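Local coordinates for BDI_3064 protein (Parabacteroides distasonis ATCC 8503, PDB 5Z06) that hydrolyses linear beta-1,2-glucan and beta-1,2-glucooligosaccharides from the non-reducing end, releasing the disaccharide sophorose, at residues A[287-290]-A[291-294]. Numbering follows the deposited sequence.
Sequences LLDM and VQEA
Met290 and Val291, neighbours along one continuous alpha-helix, are both buried, and their side chains meet at their ends, where Met290 CE lies 4.0 Å from Val291 CG2. The flexible thioether allows this: Met290 CG is anti to the backbone N, and a bend about the CG-SD bond (chi3 86°) swings the terminal methyl back to the valine. The side chains pass at a slant and touch each other through these two methyl groups. Val291 holds the usual helix rotamer of a beta-branched residue: CG1 is anti to the backbone N and CG2 anti to the carbonyl carbon, which keeps both methyls out of the cramped site between N and C. CG2 then rests 3.2 Å from Leu287 O one turn earlier, the same oxygen that accepts the bond from Val291 N (2.9 Å, N-H...O angle 165°). Gln292 repeats the pattern with a longer chain: its N bonds to Leu288 O at 2.9 Å, and its CG leans over that oxygen. Beyond CG the chain runs extended and brings the amide to the side of Asp289. There Arg679 NH1 forms a salt bridge with Asp289 OD1 and a hydrogen bond with Gln292 OE1, while Gln292 NE2 is hydrogen-bonded to Glu676 OE1. An amide suits this buried place because it can serve an arginine and a carboxylate at once. The i to i+4 bonding continues from Glu293 N to Asp289 O and from Ala294 N to Met290 O. Met290 and Val291 make an apolar face against helix 624-636 and Trp643, on which Ala294, with just a methyl, also lies. Toward helix 665-680, Leu288 and Val291 pack beside the polar links of Gln292, joining helix 284-297 to what is probably an (alpha/alpha)6-barrel, as in other six-hairpin glycosidases.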
ATOM      1  N   LEU A 287      14.825 -13.475   9.245  1.00 23.61           N
ATOM      2  CA  LEU A 287      13.554 -12.765   9.113  1.00 23.19           C
ATOM      3  C   LEU A 287      13.737 -11.291   8.755  1.00 23.00           C
ATOM      4  O   LEU A 287      13.060 -10.788   7.886  1.00 23.84           O
ATOM      5  CB  LEU A 287      12.718 -12.894  10.362  1.00 22.78           C
ATOM      6  CG  LEU A 287      12.123 -14.276  10.616  1.00 22.51           C
ATOM      7  CD1 LEU A 287      11.510 -14.249  12.015  1.00 22.23           C
ATOM      8  CD2 LEU A 287      11.107 -14.679   9.561  1.00 22.15           C
ATOM      9  N   LEU A 288      14.671 -10.621   9.419  1.00 23.72           N
ATOM     10  CA  LEU A 288      15.004  -9.252   9.073  1.00 24.51           C
ATOM     11  C   LEU A 288      15.421  -9.127   7.629  1.00 25.18           C
ATOM     12  O   LEU A 288      14.937  -8.244   6.948  1.00 25.67           O
ATOM     13  CB  LEU A 288      16.104  -8.706   9.984  1.00 24.53           C
ATOM     14  CG  LEU A 288      15.678  -8.525  11.439  1.00 25.66           C
ATOM     15  CD1 LEU A 288      16.891  -8.214  12.302  1.00 25.57           C
ATOM     16  CD2 LEU A 288      14.579  -7.474  11.570  1.00 26.51           C
ATOM     17  N   ASP A 289      16.310 -10.019   7.167  1.00 26.51           N
ATOM     18  CA  ASP A 289      16.752 -10.040   5.776  1.00 26.80           C
ATOM     19  C   ASP A 289      15.603 -10.154   4.818  1.00 24.77           C
ATOM     20  O   ASP A 289      15.575  -9.472   3.814  1.00 24.12           O
ATOM     21  CB  ASP A 289      17.689 -11.239   5.471  1.00 27.80           C
ATOM     22  CG  ASP A 289      19.018 -11.147   6.169  1.00 29.04           C
ATOM     23  OD1 ASP A 289      19.406 -10.070   6.624  1.00 31.63           O
ATOM     24  OD2 ASP A 289      19.689 -12.185   6.277  1.00 33.07           O
ATOM     25  N   MET A 290      14.712 -11.092   5.101  1.00 24.94           N
ATOM     26  CA  MET A 290      13.573 -11.372   4.244  1.00 25.85           C
ATOM     27  C   MET A 290      12.635 -10.169   4.208  1.00 26.12           C
ATOM     28  O   MET A 290      12.195  -9.763   3.144  1.00 27.44           O
ATOM     29  CB  MET A 290      12.813 -12.591   4.770  1.00 26.80           C
ATOM     30  CG  MET A 290      11.503 -12.888   4.072  1.00 26.87           C
ATOM     31  SD  MET A 290      10.607 -14.081   5.070  1.00 28.86           S
ATOM     32  CE  MET A 290       9.752 -13.034   6.254  1.00 27.39           C
ATOM     33  N   VAL A 291      12.338  -9.607   5.369  1.00 25.23           N
ATOM     34  CA  VAL A 291      11.424  -8.473   5.427  1.00 25.25           C
ATOM     35  C   VAL A 291      12.019  -7.280   4.683  1.00 25.21           C
ATOM     36  O   VAL A 291      11.339  -6.640   3.903  1.00 25.03           O
ATOM     37  CB  VAL A 291      11.050  -8.117   6.865  1.00 24.42           C
ATOM     38  CG1 VAL A 291      10.221  -6.830   6.916  1.00 24.66           C
ATOM     39  CG2 VAL A 291      10.249  -9.257   7.475  1.00 25.09           C
ATOM     40  N   GLN A 292      13.293  -7.007   4.921  1.00 26.04           N
ATOM     41  CA  GLN A 292      13.966  -5.939   4.241  1.00 25.55           C
ATOM     42  C   GLN A 292      13.917  -6.166   2.740  1.00 27.17           C
ATOM     43  O   GLN A 292      13.639  -5.243   1.987  1.00 27.34           O
ATOM     44  CB  GLN A 292      15.423  -5.878   4.675  1.00 26.63           C
ATOM     45  CG  GLN A 292      15.643  -5.265   6.032  1.00 25.96           C
ATOM     46  CD  GLN A 292      17.108  -4.969   6.258  1.00 25.73           C
ATOM     47  OE1 GLN A 292      17.909  -5.882   6.425  1.00 26.99           O
ATOM     48  NE2 GLN A 292      17.465  -3.685   6.267  1.00 25.21           N
ATOM     49  N   GLU A 293      14.188  -7.404   2.318  1.00 25.95           N
ATOM     50  CA  GLU A 293      14.239  -7.746   0.912  1.00 27.67           C
ATOM     51  C   GLU A 293      12.895  -7.618   0.249  1.00 25.41           C
ATOM     52  O   GLU A 293      12.783  -7.002  -0.799  1.00 24.91           O
ATOM     53  CB  GLU A 293      14.755  -9.174   0.710  1.00 30.29           C
ATOM     54  CG  GLU A 293      14.759  -9.684  -0.730  1.00 32.31           C
ATOM     55  CD  GLU A 293      14.723 -11.213  -0.805  1.00 37.12           C
ATOM     56  OE1 GLU A 293      14.983 -11.908   0.227  1.00 36.95           O
ATOM     57  OE2 GLU A 293      14.418 -11.732  -1.903  1.00 40.44           O
ATOM     58  N   ALA A 294      11.881  -8.229   0.832  1.00 24.40           N
ATOM     59  CA  ALA A 294      10.556  -8.172   0.239  1.00 24.62           C
ATOM     60  C   ALA A 294      10.082  -6.722   0.050  1.00 24.22           C
ATOM     61  O   ALA A 294       9.474  -6.392  -0.960  1.00 23.72           O
ATOM     62  CB  ALA A 294       9.568  -8.937   1.086  1.00 24.56           C
TER